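Local coordinates for oxidoreductase, NAD-binding/iron-sulfur cluster-binding protein (Nitratireductor pacificus pht-3B, PDB 6ZXU) that acts as a catabolic reductive dehalogenase, binding cobalamin and two [4Fe-4S] clusters for the reductive removal of halogen from organic substrates, at residues A[432-444]-A[633-645]. Sequence-based numbering, arbitrary orientation.
Sequences YETMEGASGDDWI and KRNLIKRWWFDLE
Trp641 lies flat beneath Ile444 in a CH-pi contact, Ile444 CB standing 3.5 Å from the centroid of the five-membered ring and 7° off its normal, with CG2 over the same face. This indole is the hub where the loop between helix 619-628 and strand 645-647 packs on the short helix 432-437, which follows strand 422-429 of a four-stranded antiparallel sheet, and on the turn after it. Arg639 CG covers the opposite face toward the rim, so the ring is sandwiched between aliphatic groups. Its six-membered end pushes edge-on against Gly437 and Ala438, CH2 reaching Ala438 CB at 3.7 Å and the backbone of Gly437. With chi1 at 57°, Trp641 CG sits between its backbone N and carbonyl carbon. A water in the ring plane accepts a hydrogen bond from Trp641 NE1 and donates one to Asp643 OD1. Trp640 also turns an edge to the helix: its NE1 donates to Thr434 OG1 (2.9 Å), which lies close to the indole plane, and a Trp641 edge atom, CE3, rests on one of its faces. Nearby, Asn635 N gives Glu436 O a straight bond of 2.9 Å, while Asn635 OD1 closes an Asx turn with Ile637 N and ND2 is hydrogen-bonded to Arg34 O. Gly437 fits tightly here, its CA 3.4 Å from Asn635 O. Trp443 crosses Asp643 at about a right angle, CD1 toward OD1, and sends NE1 to Thr658; its CH2 meets the carboxylate of Glu645, which is salt-bridged to Arg336. Asp442 holds the turn from within, OD1 capping the next helix at Ile444 N and OD2 accepting from Ser439 N at 2.8 Å, the donor standing 57° above the carboxylate plane.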
# COMPACT_ATOMS: atom_id res chain seq x y z
N TYR A 432 -8.20 1.37 -4.98
CA TYR A 432 -9.62 1.38 -5.15
C TYR A 432 -10.10 0.44 -6.28
O TYR A 432 -11.04 -0.34 -6.09
CB TYR A 432 -10.17 2.80 -5.36
CG TYR A 432 -11.69 2.80 -5.60
CD1 TYR A 432 -12.58 2.60 -4.59
CD2 TYR A 432 -12.21 2.92 -6.88
CE1 TYR A 432 -13.91 2.61 -4.79
CE2 TYR A 432 -13.54 2.87 -7.10
CZ TYR A 432 -14.40 2.75 -6.05
OH TYR A 432 -15.75 2.71 -6.31
N GLU A 433 -9.42 0.48 -7.42
CA GLU A 433 -10.00 -0.12 -8.64
C GLU A 433 -9.87 -1.65 -8.59
O GLU A 433 -10.84 -2.33 -8.94
CB GLU A 433 -9.33 0.40 -9.89
CG GLU A 433 -9.89 1.78 -10.30
CD GLU A 433 -9.35 3.00 -9.47
OE1 GLU A 433 -9.89 4.17 -9.64
OE2 GLU A 433 -8.41 2.76 -8.62
N THR A 434 -8.80 -2.16 -8.02
CA THR A 434 -8.69 -3.58 -7.83
C THR A 434 -9.73 -4.08 -6.81
O THR A 434 -10.43 -5.07 -7.01
CB THR A 434 -7.30 -4.00 -7.41
OG1 THR A 434 -6.41 -3.79 -8.49
CG2 THR A 434 -7.22 -5.46 -7.03
N MET A 435 -9.90 -3.36 -5.70
CA MET A 435 -10.84 -3.77 -4.71
C MET A 435 -12.27 -3.76 -5.23
O MET A 435 -13.11 -4.54 -4.73
CB MET A 435 -10.70 -2.88 -3.42
CG MET A 435 -10.98 -3.59 -2.14
SD MET A 435 -10.53 -2.51 -0.67
CE MET A 435 -8.73 -2.48 -0.77
N GLU A 436 -12.58 -2.91 -6.20
CA GLU A 436 -13.90 -2.88 -6.79
C GLU A 436 -14.28 -4.20 -7.47
O GLU A 436 -15.42 -4.56 -7.46
CB GLU A 436 -14.01 -1.72 -7.81
CG GLU A 436 -14.48 -0.40 -7.20
CD GLU A 436 -15.77 -0.52 -6.29
OE1 GLU A 436 -15.67 -0.51 -5.00
OE2 GLU A 436 -16.91 -0.65 -6.87
N GLY A 437 -13.32 -4.84 -8.12
CA GLY A 437 -13.54 -6.09 -8.80
C GLY A 437 -13.66 -7.29 -7.87
O GLY A 437 -14.12 -8.33 -8.27
N ALA A 438 -13.20 -7.14 -6.61
CA ALA A 438 -12.87 -8.23 -5.69
C ALA A 438 -14.00 -8.44 -4.72
O ALA A 438 -14.80 -7.57 -4.49
CB ALA A 438 -11.61 -7.90 -4.91
N SER A 439 -14.05 -9.63 -4.17
CA SER A 439 -14.96 -9.96 -3.09
C SER A 439 -14.46 -9.33 -1.73
O SER A 439 -15.22 -9.20 -0.79
CB SER A 439 -15.06 -11.49 -2.93
OG SER A 439 -16.01 -11.79 -1.93
N GLY A 440 -13.17 -9.01 -1.67
CA GLY A 440 -12.53 -8.70 -0.40
C GLY A 440 -11.82 -9.83 0.27
O GLY A 440 -10.79 -9.61 0.90
N ASP A 441 -12.37 -11.07 0.13
CA ASP A 441 -11.73 -12.28 0.64
C ASP A 441 -11.47 -13.33 -0.47
O ASP A 441 -11.48 -14.54 -0.21
CB ASP A 441 -12.55 -12.86 1.71
CG ASP A 441 -14.01 -13.09 1.26
OD1 ASP A 441 -14.39 -12.66 0.14
OD2 ASP A 441 -14.77 -13.62 2.07
N ASP A 442 -11.15 -12.89 -1.69
CA ASP A 442 -10.84 -13.83 -2.76
C ASP A 442 -9.38 -13.93 -3.00
O ASP A 442 -8.60 -13.66 -2.10
CB ASP A 442 -11.62 -13.43 -4.02
CG ASP A 442 -11.28 -12.00 -4.54
OD1 ASP A 442 -10.16 -11.52 -4.30
OD2 ASP A 442 -12.14 -11.40 -5.25
N TRP A 443 -8.96 -14.34 -4.20
CA TRP A 443 -7.56 -14.70 -4.48
C TRP A 443 -6.60 -13.56 -4.56
O TRP A 443 -5.41 -13.76 -4.44
CB TRP A 443 -7.45 -15.67 -5.74
CG TRP A 443 -8.17 -16.89 -5.40
CD1 TRP A 443 -9.42 -17.26 -5.76
CD2 TRP A 443 -7.72 -17.87 -4.44
NE1 TRP A 443 -9.76 -18.42 -5.10
CE2 TRP A 443 -8.75 -18.79 -4.27
CE3 TRP A 443 -6.55 -18.05 -3.74
CZ2 TRP A 443 -8.63 -19.90 -3.39
CZ3 TRP A 443 -6.42 -19.15 -2.88
CH2 TRP A 443 -7.45 -20.06 -2.72
N ILE A 444 -7.09 -12.34 -4.69
CA ILE A 444 -6.20 -11.18 -4.80
C ILE A 444 -6.01 -10.42 -3.46
O ILE A 444 -5.25 -9.49 -3.38
CB ILE A 444 -6.69 -10.26 -5.91
CG1 ILE A 444 -5.56 -9.35 -6.47
CG2 ILE A 444 -7.85 -9.37 -5.47
CD1 ILE A 444 -4.42 -10.15 -7.01
N LYS A 633 -21.07 -3.66 -4.49
CA LYS A 633 -21.26 -4.70 -5.50
C LYS A 633 -19.94 -4.93 -6.26
O LYS A 633 -19.15 -4.00 -6.43
CB LYS A 633 -22.41 -4.31 -6.43
CG LYS A 633 -22.76 -5.37 -7.48
CD LYS A 633 -23.96 -5.11 -8.42
CE LYS A 633 -25.29 -5.22 -7.68
NZ LYS A 633 -25.60 -6.57 -7.10
N ARG A 634 -19.64 -6.17 -6.65
CA ARG A 634 -18.46 -6.48 -7.40
C ARG A 634 -18.59 -5.96 -8.85
O ARG A 634 -19.56 -6.23 -9.53
CB ARG A 634 -18.11 -7.95 -7.35
CG ARG A 634 -17.78 -8.43 -5.95
CD ARG A 634 -17.64 -9.96 -5.80
NE ARG A 634 -18.90 -10.59 -6.18
CZ ARG A 634 -19.11 -11.24 -7.32
NH1 ARG A 634 -18.11 -11.53 -8.14
NH2 ARG A 634 -20.33 -11.67 -7.58
N ASN A 635 -17.61 -5.21 -9.30
CA ASN A 635 -17.55 -4.68 -10.64
C ASN A 635 -16.72 -5.63 -11.52
O ASN A 635 -15.52 -5.62 -11.50
CB ASN A 635 -16.96 -3.28 -10.62
CG ASN A 635 -16.89 -2.64 -12.00
OD1 ASN A 635 -17.10 -3.30 -13.03
ND2 ASN A 635 -16.53 -1.37 -12.04
N LEU A 636 -17.38 -6.45 -12.33
CA LEU A 636 -16.73 -7.53 -13.07
C LEU A 636 -15.73 -7.02 -14.08
O LEU A 636 -14.73 -7.70 -14.35
CB LEU A 636 -17.78 -8.51 -13.70
N ILE A 637 -15.86 -5.78 -14.53
CA ILE A 637 -14.85 -5.22 -15.43
C ILE A 637 -13.49 -5.10 -14.77
O ILE A 637 -12.48 -5.14 -15.43
CB ILE A 637 -15.32 -3.84 -15.93
CG1 ILE A 637 -16.40 -4.08 -16.99
CG2 ILE A 637 -14.26 -3.08 -16.67
CD1 ILE A 637 -17.45 -2.99 -17.09
N LYS A 638 -13.47 -4.90 -13.46
CA LYS A 638 -12.22 -4.68 -12.73
C LYS A 638 -11.52 -5.97 -12.25
O LYS A 638 -10.52 -5.91 -11.55
CB LYS A 638 -12.47 -3.76 -11.58
CG LYS A 638 -13.10 -2.39 -11.92
CD LYS A 638 -12.13 -1.55 -12.71
CE LYS A 638 -12.65 -0.16 -12.81
NZ LYS A 638 -11.60 0.68 -13.44
N ARG A 639 -12.07 -7.14 -12.55
CA ARG A 639 -11.49 -8.38 -12.14
C ARG A 639 -10.41 -8.80 -13.10
O ARG A 639 -10.64 -9.59 -14.02
CB ARG A 639 -12.58 -9.44 -11.96
CG ARG A 639 -12.08 -10.73 -11.31
CD ARG A 639 -13.24 -11.51 -10.79
NE ARG A 639 -12.90 -12.87 -10.41
CZ ARG A 639 -13.84 -13.75 -10.06
NH1 ARG A 639 -15.11 -13.38 -10.03
NH2 ARG A 639 -13.53 -14.99 -9.69
N TRP A 640 -9.20 -8.29 -12.92
CA TRP A 640 -8.18 -8.48 -13.90
C TRP A 640 -7.26 -9.65 -13.60
O TRP A 640 -6.43 -10.00 -14.46
CB TRP A 640 -7.28 -7.22 -13.95
CG TRP A 640 -6.70 -6.80 -12.62
CD1 TRP A 640 -7.28 -5.90 -11.73
CD2 TRP A 640 -5.46 -7.21 -12.02
NE1 TRP A 640 -6.48 -5.75 -10.60
CE2 TRP A 640 -5.36 -6.53 -10.75
CE3 TRP A 640 -4.47 -8.10 -12.39
CZ2 TRP A 640 -4.30 -6.74 -9.90
CZ3 TRP A 640 -3.45 -8.34 -11.54
CH2 TRP A 640 -3.34 -7.64 -10.32
N TRP A 641 -7.31 -10.20 -12.38
CA TRP A 641 -6.32 -11.23 -11.93
C TRP A 641 -6.85 -12.63 -12.22
O TRP A 641 -8.05 -12.85 -12.44
CB TRP A 641 -6.05 -11.08 -10.39
CG TRP A 641 -7.30 -11.18 -9.54
CD1 TRP A 641 -7.82 -12.32 -8.96
CD2 TRP A 641 -8.20 -10.13 -9.22
NE1 TRP A 641 -8.99 -12.03 -8.33
CE2 TRP A 641 -9.23 -10.68 -8.46
CE3 TRP A 641 -8.20 -8.76 -9.48
CZ2 TRP A 641 -10.29 -9.92 -8.03
CZ3 TRP A 641 -9.24 -8.01 -9.06
CH2 TRP A 641 -10.29 -8.58 -8.33
N PHE A 642 -5.91 -13.59 -12.21
CA PHE A 642 -6.23 -15.02 -12.35
C PHE A 642 -6.53 -15.63 -10.99
O PHE A 642 -5.92 -15.26 -9.99
CB PHE A 642 -5.03 -15.78 -12.96
CG PHE A 642 -4.64 -15.36 -14.35
CD1 PHE A 642 -5.53 -14.80 -15.23
CD2 PHE A 642 -3.32 -15.57 -14.77
CE1 PHE A 642 -5.16 -14.42 -16.48
CE2 PHE A 642 -2.93 -15.23 -16.03
CZ PHE A 642 -3.85 -14.66 -16.88
N ASP A 643 -7.48 -16.54 -10.95
CA ASP A 643 -7.76 -17.32 -9.76
C ASP A 643 -6.83 -18.56 -9.69
O ASP A 643 -7.13 -19.60 -10.24
CB ASP A 643 -9.22 -17.78 -9.77
CG ASP A 643 -10.16 -16.67 -9.51
OD1 ASP A 643 -9.76 -15.59 -8.99
OD2 ASP A 643 -11.31 -16.82 -9.85
N LEU A 644 -5.67 -18.38 -9.11
CA LEU A 644 -4.62 -19.35 -8.97
C LEU A 644 -4.24 -19.49 -7.52
O LEU A 644 -4.06 -18.48 -6.84
CB LEU A 644 -3.35 -18.96 -9.77
CG LEU A 644 -3.52 -18.88 -11.29
CD1 LEU A 644 -2.27 -18.35 -11.98
CD2 LEU A 644 -3.92 -20.25 -11.84
N GLU A 645 -4.11 -20.74 -7.07
CA GLU A 645 -3.66 -21.09 -5.74
C GLU A 645 -2.48 -22.00 -5.92
O GLU A 645 -2.58 -23.01 -6.58
CB GLU A 645 -4.81 -21.79 -4.97
CG GLU A 645 -4.39 -22.33 -3.64
CD GLU A 645 -5.50 -23.02 -2.86
OE1 GLU A 645 -6.59 -23.35 -3.42
OE2 GLU A 645 -5.30 -23.21 -1.64
O HOH W 1 -16.46 0.23 -9.57
O HOH W 2 -15.04 -11.03 -7.96
O HOH W 3 -10.77 -14.07 -7.04